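Local atomic coordinates of uncharacterized protein (Mycobacterium tuberculosis, PDB entry 3KFW), a protein that is of unknown function but probably binds DNA as a transcriptional regulator of the PaaX family. Residues S162-A167 and A208-A213; L10-G15 and A227-A232; N87-I92 and L129-E134; E25-T30 and T39-L44. One frame throughout, in Å; residues are numbered along the deposited sequence.

In the fold
Contacts 1 and 4 are buried, contact 2 is partly buried and contact 3 lies near the surface, and their chemistry differs accordingly. Contacts 1 and 2 both use helix 212-234, one at its start and one near its end, their centres 29 Å apart. The first relies on stacked indole rings, the second on an arginine bonded to backbone carbonyls. Contact 4, aliphatic packing between the two helices of a probable helix-turn-helix, touches contact 2: Leu29 meets Val12, Arg229 and Arg230, and Leu26 meets Leu13. Contact 3 belongs to the Cas2-like sheet, on the opposite side of the chain's centre from contacts 2 and 4, and joins leucines to a histidine face.

Contact 1: S162-A167 and A208-A213; sequences SGWTEA and ADWPGA
Trp164 and Trp210 illustrate how ring faces can join a helix to an incoming loop without any polar bond between them. Their six-membered rings form an offset stack, the centroids 4.5 Å apart and the planes turned only 6° from parallel. Displacement toward the rims brings the CE3-CZ3 side of Trp164 over the CZ2-CH2 side of Trp210, and Trp164 CE3 lies 3.5 Å from Trp210 CH2. Although the CB of Trp210 leaves the backbone pointing away from the helix, CG lies anti to the backbone N (chi1 -170°) and the ring is carried back to Trp164. Pro211, at the N-cap position of helix 212-234, fills the corner beside the stack: its CG lies 3.7 Å from Trp164 CZ3 and 3.6 Å from Thr165 O. Thr165 OG1 approaches Trp210 CE3 obliquely at 3.5 Å, while its hydrogen bond goes back to Leu161 O in its own helix. This tightly packed, largely apolar part contrasts with the margin at Asp209. There the Thr165 methyl CG2 rests 3.4 Å from Asp209 O and 3.6 Å from Asp209 OD2, and the aspartate is exposed to solvent. Further bonds fix the participants from outside: Trp164 NE1 to Thr197, and Asp209 O to His169. The stack thus sits where helix 212-234 begins beside the early turns of helix 161-177. His194 of helix 181-195 stacks on Trp164, the loop residues Asp198 and Pro199 touch Trp210, and Pro211 leans on Leu172 of helix 161-177.

Contact 2: L10-G15 and A227-A232; sequences LSVLLG and AKRRDA
With CG opposite the backbone N (chi1 -174°) and a bend at chi3 (53°), Arg230 carries its guanidinium from helix 212-234 to the carbonyls of Val12 and Leu14. Arg230 NH2 serves both acceptors, donating to Val12 O at 2.7 Å and to Leu14 O at 2.8 Å. A second donor, Arg230 NH1, reaches Leu14 O at 3.0 Å, so the end of the guanidinium grips one oxygen with two nitrogens. All three bonds are noticeably bent at the hydrogen. Both acceptors lie near the guanidinium plane, at its edge. Seen from the carbonyls the fit is less regular: NH1 and NH2 come to Leu14 O from the same face of its plane, and NH2 stands well above that plane, 51° out of it. These oxygens lie where helix 5-13 runs out, so the positive group may also be favoured by the helix dipole. The C atom of Gly15 lies 3.6 Å from Arg230 NH1. Alongside, Val12 CG2 lies at the edge of the Arg229 guanidinium, 4.3 Å from Arg229 NH1. The polar end of Arg229 is engaged elsewhere, bonded to Leu29 O and paired with Asp32. Helix 23-30 flanks the contact, its Leu29 touching Val12 and Arg230, while Leu14 packs on Gln70 of helix 64-77 and Tyr219 of helix 212-234, so that the C-terminal helix is joined to the N-terminal PaaX-like region.

Contact 3: N87-I92 and L129-E134; sequences NWHMLI and LDLDLE
His89 and Leu91 stand on the face of the Cas2-like sheet that segment 129-134 crosses, and they show how an irregular chain can cover a strand through side chains. Leu131 and His89 form the centre of the contact, with Leu91 close behind. With CG anti to the backbone N (chi1 164°), Leu131 turns its methyls toward the strand. Leu131 CD2 sits over the centre of the His89 ring, 4.2 Å from the centroid and 12° off the normal, a CH-pi contact. Nearer the backbone, Leu131 CB comes within 3.4 Å of His89 ND1. The edge of the imidazole faces Leu129 O, with His89 CE1 3.4 Å from it. An inverse gamma turn centred on Asp130 is closed by a weak bond from Leu131 N to Leu129 O, with the result that the carbonyl of Leu129 and the side chain two residues on address the same ring. Leu91 divides its branches: Leu91 CD1 lies 4.2 Å from Leu131 CD1, and Leu91 CD2 lies 4.1 Å from Leu133 CD1. The Leu91 and Leu133 side chains run antiparallel alongside one another. The backbones stay well apart, His89 CA being 7.7 Å from Leu131 CA, while strand 88-93 makes its main-chain bonds to 122-126 and 141-147. Selenomethionine Met90 points away, to the other side of the sheet, where it packs on Met90 of the third subunit. Phe115 and Met143 also touch Leu131. With 88-93 an inner strand, the order is consistent with the ferredoxin-like fold of Cas2 proteins, although the connection from 122-126 to 141-147, which there usually holds a helix, includes the extended segment 129-134.

Contact 4: E25-T30 and T39-L44; sequences ELIQLT and TLRVAL
Ile27 and Leu40 mark the nearest backbone approach, CA to CA 7.4 Å, of two helical segments whose axes come within 10.7 Å, their N-to-C directions 123° apart. Helices 23-30 and 37-49, followed by the two-stranded hairpin 53-62, fit a winged helix-turn-helix, in which the second helix is probably the one that reads DNA. Packing between the pair shows how one branched leucine can join successive turns. Leu40 has CG opposite its backbone N (chi1 172°) and points toward the facing helix. Leu40 CD2 presses against Ile27 CG1 at 3.5 Å, while Leu40 CD1 meets Thr30 tip to tip, 3.7 Å from OG1 and 3.9 Å from CG2. One turn after Leu40, Leu44 meets Leu26: Leu26 CD1 touches both methyls of Leu44, 3.9 Å from CD2 and 4.0 Å from CD1. Tyr60 of strand 59-62 packs on both these leucines, and Leu13 of helix 5-13 adds to the apolar surround of Leu26. The margin is more polar. Arg41, extended from CG to NE, forms a salt bridge through NE with Glu37 of its own helix, and its NH2 lies obliquely placed 3.5 Å from Ile27 CD1.

Contact 1: S162-A167 and A208-A213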
# COMPACT_ATOMS: atom_id res chain seq x y z
N SER A 162 3.95 5.92 24.77
CA SER A 162 4.25 5.32 26.09
C SER A 162 5.66 4.68 26.08
O SER A 162 6.37 4.77 27.07
CB SER A 162 3.22 4.30 26.48
OG SER A 162 3.22 3.27 25.50
N GLY A 163 6.08 4.08 24.96
CA GLY A 163 7.41 3.44 24.87
C GLY A 163 8.54 4.44 24.87
O GLY A 163 9.66 4.13 25.31
N TRP A 164 8.28 5.64 24.35
CA TRP A 164 9.33 6.63 24.25
C TRP A 164 9.50 7.33 25.60
O TRP A 164 10.61 7.72 25.94
CB TRP A 164 8.95 7.69 23.23
CG TRP A 164 10.09 8.64 22.83
CD1 TRP A 164 10.90 8.57 21.69
CD2 TRP A 164 10.48 9.86 23.52
NE1 TRP A 164 11.79 9.65 21.68
CE2 TRP A 164 11.55 10.44 22.79
CE3 TRP A 164 10.06 10.47 24.71
CZ2 TRP A 164 12.17 11.61 23.19
CZ3 TRP A 164 10.69 11.67 25.12
CH2 TRP A 164 11.73 12.22 24.35
N THR A 165 8.38 7.50 26.29
CA THR A 165 8.24 7.92 27.68
C THR A 165 8.96 6.93 28.61
O THR A 165 9.84 7.36 29.37
CB THR A 165 6.71 7.97 28.06
OG1 THR A 165 6.09 9.04 27.33
CG2 THR A 165 6.45 8.12 29.59
N GLU A 166 8.62 5.64 28.54
CA GLU A 166 9.31 4.61 29.34
C GLU A 166 10.84 4.61 29.11
O GLU A 166 11.62 4.51 30.08
CB GLU A 166 8.73 3.21 29.12
CG GLU A 166 9.32 2.10 30.06
CD GLU A 166 8.31 0.95 30.40
OE1 GLU A 166 7.69 0.97 31.52
OE2 GLU A 166 8.12 0.03 29.55
N ALA A 167 11.27 4.77 27.86
CA ALA A 167 12.72 4.75 27.53
C ALA A 167 13.40 5.97 28.05
O ALA A 167 14.58 5.88 28.41
CB ALA A 167 12.99 4.61 26.02
N ALA A 208 1.34 14.10 30.52
CA ALA A 208 2.01 14.76 31.65
C ALA A 208 3.22 14.01 32.22
O ALA A 208 4.01 14.59 32.96
CB ALA A 208 1.01 15.04 32.75
N ASP A 209 3.34 12.71 31.90
CA ASP A 209 4.56 11.97 32.22
C ASP A 209 5.59 12.02 31.06
O ASP A 209 6.51 11.23 31.04
CB ASP A 209 4.28 10.54 32.71
CG ASP A 209 3.61 9.65 31.65
OD1 ASP A 209 3.02 10.22 30.68
OD2 ASP A 209 3.67 8.38 31.79
N TRP A 210 5.45 12.97 30.14
CA TRP A 210 6.41 13.13 29.06
C TRP A 210 7.82 13.57 29.59
O TRP A 210 7.93 14.62 30.25
CB TRP A 210 5.87 14.15 28.05
CG TRP A 210 6.67 14.20 26.81
CD1 TRP A 210 7.57 15.17 26.46
CD2 TRP A 210 6.66 13.23 25.72
NE1 TRP A 210 8.12 14.87 25.22
CE2 TRP A 210 7.60 13.69 24.75
CE3 TRP A 210 5.98 12.02 25.49
CZ2 TRP A 210 7.86 13.00 23.57
CZ3 TRP A 210 6.23 11.32 24.32
CH2 TRP A 210 7.16 11.81 23.36
N PRO A 211 8.89 12.77 29.34
CA PRO A 211 10.26 13.06 29.85
C PRO A 211 11.14 14.03 29.02
O PRO A 211 12.31 14.18 29.32
CB PRO A 211 10.94 11.65 29.88
CG PRO A 211 10.30 10.91 28.73
CD PRO A 211 8.84 11.47 28.63
N GLY A 212 10.59 14.72 28.02
CA GLY A 212 11.37 15.61 27.12
C GLY A 212 12.19 16.67 27.82
O GLY A 212 13.42 16.75 27.62
N ALA A 213 11.53 17.48 28.64
CA ALA A 213 12.16 18.57 29.39
C ALA A 213 13.23 18.08 30.39
O ALA A 213 14.32 18.70 30.54
CB ALA A 213 11.09 19.39 30.10

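Contact 2: L10-G15 and A227-A232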
# COMPACT_ATOMS: atom_id res chain seq x y z
N LEU A 10 35.51 15.69 21.13
CA LEU A 10 34.33 16.50 20.80
C LEU A 10 33.61 17.03 22.05
O LEU A 10 33.39 18.22 22.15
CB LEU A 10 33.35 15.81 19.85
CG LEU A 10 33.85 15.63 18.40
CD1 LEU A 10 32.71 15.12 17.45
CD2 LEU A 10 34.51 16.90 17.85
N SER A 11 33.25 16.15 22.98
CA SER A 11 32.57 16.57 24.21
C SER A 11 33.40 17.51 25.05
O SER A 11 32.89 18.45 25.59
CB SER A 11 32.17 15.37 25.02
OG SER A 11 30.93 14.88 24.52
N VAL A 12 34.70 17.28 25.11
CA VAL A 12 35.54 18.14 25.92
C VAL A 12 35.63 19.56 25.31
O VAL A 12 35.77 20.55 26.04
CB VAL A 12 36.93 17.46 26.14
CG1 VAL A 12 37.92 18.42 26.75
CG2 VAL A 12 36.77 16.18 27.04
N LEU A 13 35.51 19.65 23.99
CA LEU A 13 35.52 20.94 23.33
C LEU A 13 34.16 21.61 23.15
O LEU A 13 34.08 22.75 22.73
CB LEU A 13 36.36 20.90 22.00
CG LEU A 13 37.82 20.45 22.23
CD1 LEU A 13 38.52 20.17 20.93
CD2 LEU A 13 38.56 21.54 23.03
N LEU A 14 33.09 20.93 23.47
CA LEU A 14 31.75 21.52 23.41
C LEU A 14 31.71 22.96 23.96
O LEU A 14 32.02 23.23 25.14
CB LEU A 14 30.79 20.60 24.15
CG LEU A 14 29.50 20.13 23.48
CD1 LEU A 14 29.69 19.65 22.03
CD2 LEU A 14 28.91 18.99 24.35
N GLY A 15 31.38 23.89 23.04
CA GLY A 15 31.21 25.30 23.35
C GLY A 15 32.50 26.07 23.52
O GLY A 15 32.46 27.25 23.88
N ALA A 227 31.86 22.02 30.12
CA ALA A 227 32.43 23.34 29.85
C ALA A 227 33.11 23.93 31.06
O ALA A 227 34.12 24.63 30.93
CB ALA A 227 31.38 24.29 29.31
N LYS A 228 32.58 23.63 32.25
CA LYS A 228 33.19 24.12 33.49
C LYS A 228 34.59 23.49 33.80
O LYS A 228 35.50 24.19 34.27
CB LYS A 228 32.20 23.94 34.65
CG LYS A 228 32.70 24.49 35.97
CD LYS A 228 31.67 24.23 37.07
CE LYS A 228 32.25 24.50 38.47
NZ LYS A 228 31.23 24.02 39.47
N ARG A 229 34.74 22.20 33.52
CA ARG A 229 36.02 21.48 33.66
C ARG A 229 37.14 22.10 32.83
O ARG A 229 38.32 22.06 33.20
CB ARG A 229 35.87 20.04 33.19
CG ARG A 229 35.20 19.13 34.17
CD ARG A 229 35.10 17.72 33.64
NE ARG A 229 36.39 17.02 33.63
CZ ARG A 229 37.04 16.60 32.53
NH1 ARG A 229 36.54 16.81 31.31
NH2 ARG A 229 38.21 15.97 32.66
N ARG A 230 36.74 22.67 31.69
CA ARG A 230 37.66 23.23 30.72
C ARG A 230 38.02 24.67 31.05
O ARG A 230 38.98 25.20 30.50
CB ARG A 230 37.04 23.13 29.33
CG ARG A 230 37.91 23.54 28.21
CD ARG A 230 37.17 23.71 26.92
NE ARG A 230 36.03 24.61 27.01
CZ ARG A 230 34.82 24.24 26.62
NH1 ARG A 230 33.79 25.06 26.73
NH2 ARG A 230 34.65 23.02 26.12
N ASP A 231 37.28 25.31 31.95
CA ASP A 231 37.69 26.62 32.48
C ASP A 231 38.56 26.43 33.70
O ASP A 231 39.49 27.20 33.92
CB ASP A 231 36.49 27.47 32.87
CG ASP A 231 35.42 27.49 31.80
OD1 ASP A 231 35.75 27.34 30.61
OD2 ASP A 231 34.23 27.64 32.16
N ALA A 232 38.25 25.41 34.49
CA ALA A 232 39.08 25.02 35.64
C ALA A 232 40.55 24.81 35.24
O ALA A 232 41.48 25.43 35.83
CB ALA A 232 38.50 23.77 36.30

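Contact 3: N87-I92 and L129-E134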
# COMPACT_ATOMS: atom_id res chain seq x y z
N ASN A 87 -3.68 22.02 13.30
CA ASN A 87 -3.37 21.62 11.94
C ASN A 87 -2.19 20.67 11.88
O ASN A 87 -1.26 20.80 12.68
CB ASN A 87 -3.11 22.81 11.06
CG ASN A 87 -4.35 23.62 10.80
OD1 ASN A 87 -5.19 23.27 9.98
ND2 ASN A 87 -4.47 24.74 11.49
N TRP A 88 -2.25 19.74 10.93
CA TRP A 88 -1.22 18.77 10.69
C TRP A 88 -0.63 18.95 9.29
O TRP A 88 -1.36 19.19 8.32
CB TRP A 88 -1.84 17.36 10.79
CG TRP A 88 -2.32 17.03 12.18
CD1 TRP A 88 -3.44 17.54 12.81
CD2 TRP A 88 -1.70 16.14 13.11
NE1 TRP A 88 -3.55 17.01 14.06
CE2 TRP A 88 -2.51 16.15 14.28
CE3 TRP A 88 -0.59 15.31 13.06
CZ2 TRP A 88 -2.21 15.38 15.42
CZ3 TRP A 88 -0.29 14.53 14.16
CH2 TRP A 88 -1.09 14.59 15.36
N HIS A 89 0.68 18.81 9.17
CA HIS A 89 1.31 18.62 7.88
C HIS A 89 1.07 17.20 7.44
O HIS A 89 1.21 16.28 8.24
CB HIS A 89 2.81 18.91 7.95
CG HIS A 89 3.13 20.38 7.99
ND1 HIS A 89 4.28 20.88 8.58
CD2 HIS A 89 2.43 21.44 7.53
CE1 HIS A 89 4.28 22.19 8.44
NE2 HIS A 89 3.17 22.56 7.81
N MSE A 90 0.75 17.01 6.16
CA MSE A 90 0.50 15.67 5.63
C MSE A 90 1.23 15.42 4.33
O MSE A 90 1.11 16.15 3.36
CB MSE A 90 -0.97 15.45 5.42
CG MSE A 90 -1.37 13.99 5.48
SE MSE A 90 -3.32 13.83 5.50
CE MSE A 90 -3.28 13.37 3.62
N LEU A 91 1.99 14.36 4.31
CA LEU A 91 2.69 14.04 3.13
C LEU A 91 2.25 12.64 2.67
O LEU A 91 2.43 11.69 3.38
CB LEU A 91 4.20 14.11 3.40
CG LEU A 91 4.82 15.46 3.78
CD1 LEU A 91 6.32 15.23 4.21
CD2 LEU A 91 4.74 16.46 2.67
N ILE A 92 1.66 12.58 1.48
CA ILE A 92 1.15 11.39 0.82
C ILE A 92 2.16 10.98 -0.26
O ILE A 92 2.41 11.75 -1.17
CB ILE A 92 -0.20 11.73 0.07
CG1 ILE A 92 -1.21 12.38 0.99
CG2 ILE A 92 -0.83 10.46 -0.58
CD1 ILE A 92 -1.45 11.56 2.18
N LEU A 129 6.37 22.47 13.81
CA LEU A 129 7.64 22.58 13.09
C LEU A 129 7.40 23.13 11.68
O LEU A 129 6.41 22.75 11.04
CB LEU A 129 8.30 21.20 12.93
CG LEU A 129 8.81 20.42 14.14
CD1 LEU A 129 9.54 19.16 13.69
CD2 LEU A 129 9.71 21.33 15.03
N ASP A 130 8.31 24.01 11.23
CA ASP A 130 8.34 24.62 9.88
C ASP A 130 8.84 23.66 8.78
O ASP A 130 10.01 23.76 8.33
CB ASP A 130 9.33 25.80 9.88
CG ASP A 130 8.69 27.15 10.18
OD1 ASP A 130 9.43 28.05 10.63
OD2 ASP A 130 7.47 27.33 9.93
N LEU A 131 7.97 22.76 8.30
CA LEU A 131 8.30 21.86 7.19
C LEU A 131 8.91 22.59 5.98
O LEU A 131 8.30 23.46 5.38
CB LEU A 131 7.07 21.08 6.71
CG LEU A 131 7.12 20.39 5.33
CD1 LEU A 131 7.71 18.98 5.40
CD2 LEU A 131 5.75 20.39 4.66
N ASP A 132 10.13 22.23 5.64
CA ASP A 132 10.60 22.60 4.34
C ASP A 132 10.88 21.30 3.61
O ASP A 132 11.60 20.44 4.13
CB ASP A 132 11.84 23.48 4.43
CG ASP A 132 11.91 24.49 3.29
OD1 ASP A 132 11.75 24.08 2.12
OD2 ASP A 132 12.11 25.70 3.57
N LEU A 133 10.28 21.13 2.44
CA LEU A 133 10.50 19.93 1.66
C LEU A 133 11.89 19.91 1.03
O LEU A 133 12.25 20.85 0.32
CB LEU A 133 9.40 19.77 0.61
CG LEU A 133 8.24 18.93 1.17
CD1 LEU A 133 6.91 19.16 0.40
CD2 LEU A 133 8.69 17.46 1.18
N GLU A 134 12.67 18.85 1.27
CA GLU A 134 14.11 18.82 0.94
C GLU A 134 14.46 18.76 -0.57
O GLU A 134 15.18 17.88 -1.04
CB GLU A 134 14.89 17.79 1.82
CG GLU A 134 14.71 16.28 1.50
CD GLU A 134 16.01 15.57 1.07
OE1 GLU A 134 16.55 15.87 -0.03
OE2 GLU A 134 16.48 14.68 1.83

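Contact 4: E25-T30 and T39-L44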
# COMPACT_ATOMS: atom_id res chain seq x y z
N GLU A 25 46.35 20.75 27.68
CA GLU A 25 45.06 20.96 28.33
C GLU A 25 44.11 19.79 28.02
O GLU A 25 43.44 19.27 28.91
CB GLU A 25 44.46 22.32 27.93
CG GLU A 25 45.21 23.57 28.49
CD GLU A 25 45.06 24.83 27.58
OE1 GLU A 25 44.31 24.81 26.56
OE2 GLU A 25 45.72 25.85 27.86
N LEU A 26 44.10 19.37 26.76
CA LEU A 26 43.36 18.20 26.34
C LEU A 26 43.89 16.94 27.01
O LEU A 26 43.12 16.10 27.43
CB LEU A 26 43.33 18.06 24.81
CG LEU A 26 42.64 19.21 24.00
CD1 LEU A 26 42.84 19.13 22.50
CD2 LEU A 26 41.16 19.21 24.27
N ILE A 27 45.21 16.81 27.15
CA ILE A 27 45.76 15.66 27.92
C ILE A 27 45.14 15.63 29.32
O ILE A 27 44.72 14.57 29.79
CB ILE A 27 47.32 15.66 28.01
CG1 ILE A 27 47.95 15.21 26.69
CG2 ILE A 27 47.78 14.73 29.13
CD1 ILE A 27 49.42 15.73 26.47
N GLN A 28 45.03 16.80 29.95
CA GLN A 28 44.46 16.91 31.29
C GLN A 28 42.96 16.61 31.36
O GLN A 28 42.51 15.88 32.21
CB GLN A 28 44.78 18.27 31.90
CG GLN A 28 46.27 18.41 32.14
CD GLN A 28 46.70 19.79 32.58
OE1 GLN A 28 46.99 20.01 33.76
NE2 GLN A 28 46.79 20.74 31.62
N LEU A 29 42.19 17.15 30.43
CA LEU A 29 40.74 16.97 30.44
C LEU A 29 40.32 15.60 29.94
O LEU A 29 39.19 15.14 30.18
CB LEU A 29 40.09 18.04 29.56
CG LEU A 29 40.18 19.48 30.08
CD1 LEU A 29 40.24 20.58 28.97
CD2 LEU A 29 39.02 19.69 31.04
N THR A 30 41.22 14.94 29.23
CA THR A 30 40.90 13.70 28.54
C THR A 30 41.18 12.44 29.37
O THR A 30 40.80 11.35 28.96
CB THR A 30 41.67 13.65 27.20
OG1 THR A 30 40.97 12.83 26.27
CG2 THR A 30 43.11 13.11 27.40
N THR A 39 47.10 7.58 22.79
CA THR A 39 45.92 7.43 21.93
C THR A 39 45.43 8.78 21.44
O THR A 39 44.94 8.91 20.31
CB THR A 39 44.77 6.69 22.65
N LEU A 40 45.60 9.79 22.30
CA LEU A 40 45.09 11.13 22.09
C LEU A 40 45.86 11.89 21.00
O LEU A 40 45.27 12.39 20.05
CB LEU A 40 45.12 11.91 23.41
CG LEU A 40 44.80 13.41 23.34
CD1 LEU A 40 43.32 13.62 23.52
CD2 LEU A 40 45.58 14.17 24.39
N ARG A 41 47.18 11.98 21.15
CA ARG A 41 47.99 12.71 20.19
C ARG A 41 47.79 12.08 18.82
O ARG A 41 47.63 12.78 17.84
CB ARG A 41 49.47 12.75 20.59
CG ARG A 41 49.79 13.74 21.73
CD ARG A 41 51.31 13.84 22.04
NE ARG A 41 51.62 14.74 23.17
CZ ARG A 41 51.63 16.08 23.11
NH1 ARG A 41 51.33 16.71 21.98
NH2 ARG A 41 51.91 16.80 24.20
N VAL A 42 47.72 10.76 18.76
CA VAL A 42 47.40 10.12 17.49
C VAL A 42 45.99 10.47 17.00
O VAL A 42 45.77 10.63 15.80
CB VAL A 42 47.68 8.62 17.49
CG1 VAL A 42 46.94 7.93 16.35
CG2 VAL A 42 49.18 8.41 17.37
N ALA A 43 45.05 10.61 17.93
CA ALA A 43 43.71 11.02 17.57
C ALA A 43 43.69 12.48 17.05
O ALA A 43 43.22 12.74 15.95
CB ALA A 43 42.79 10.83 18.75
N LEU A 44 44.19 13.43 17.84
CA LEU A 44 44.21 14.84 17.43
C LEU A 44 44.79 15.00 16.02
O LEU A 44 44.18 15.62 15.16
CB LEU A 44 45.00 15.68 18.42
CG LEU A 44 44.38 15.75 19.80
CD1 LEU A 44 45.29 16.47 20.77
CD2 LEU A 44 43.02 16.45 19.73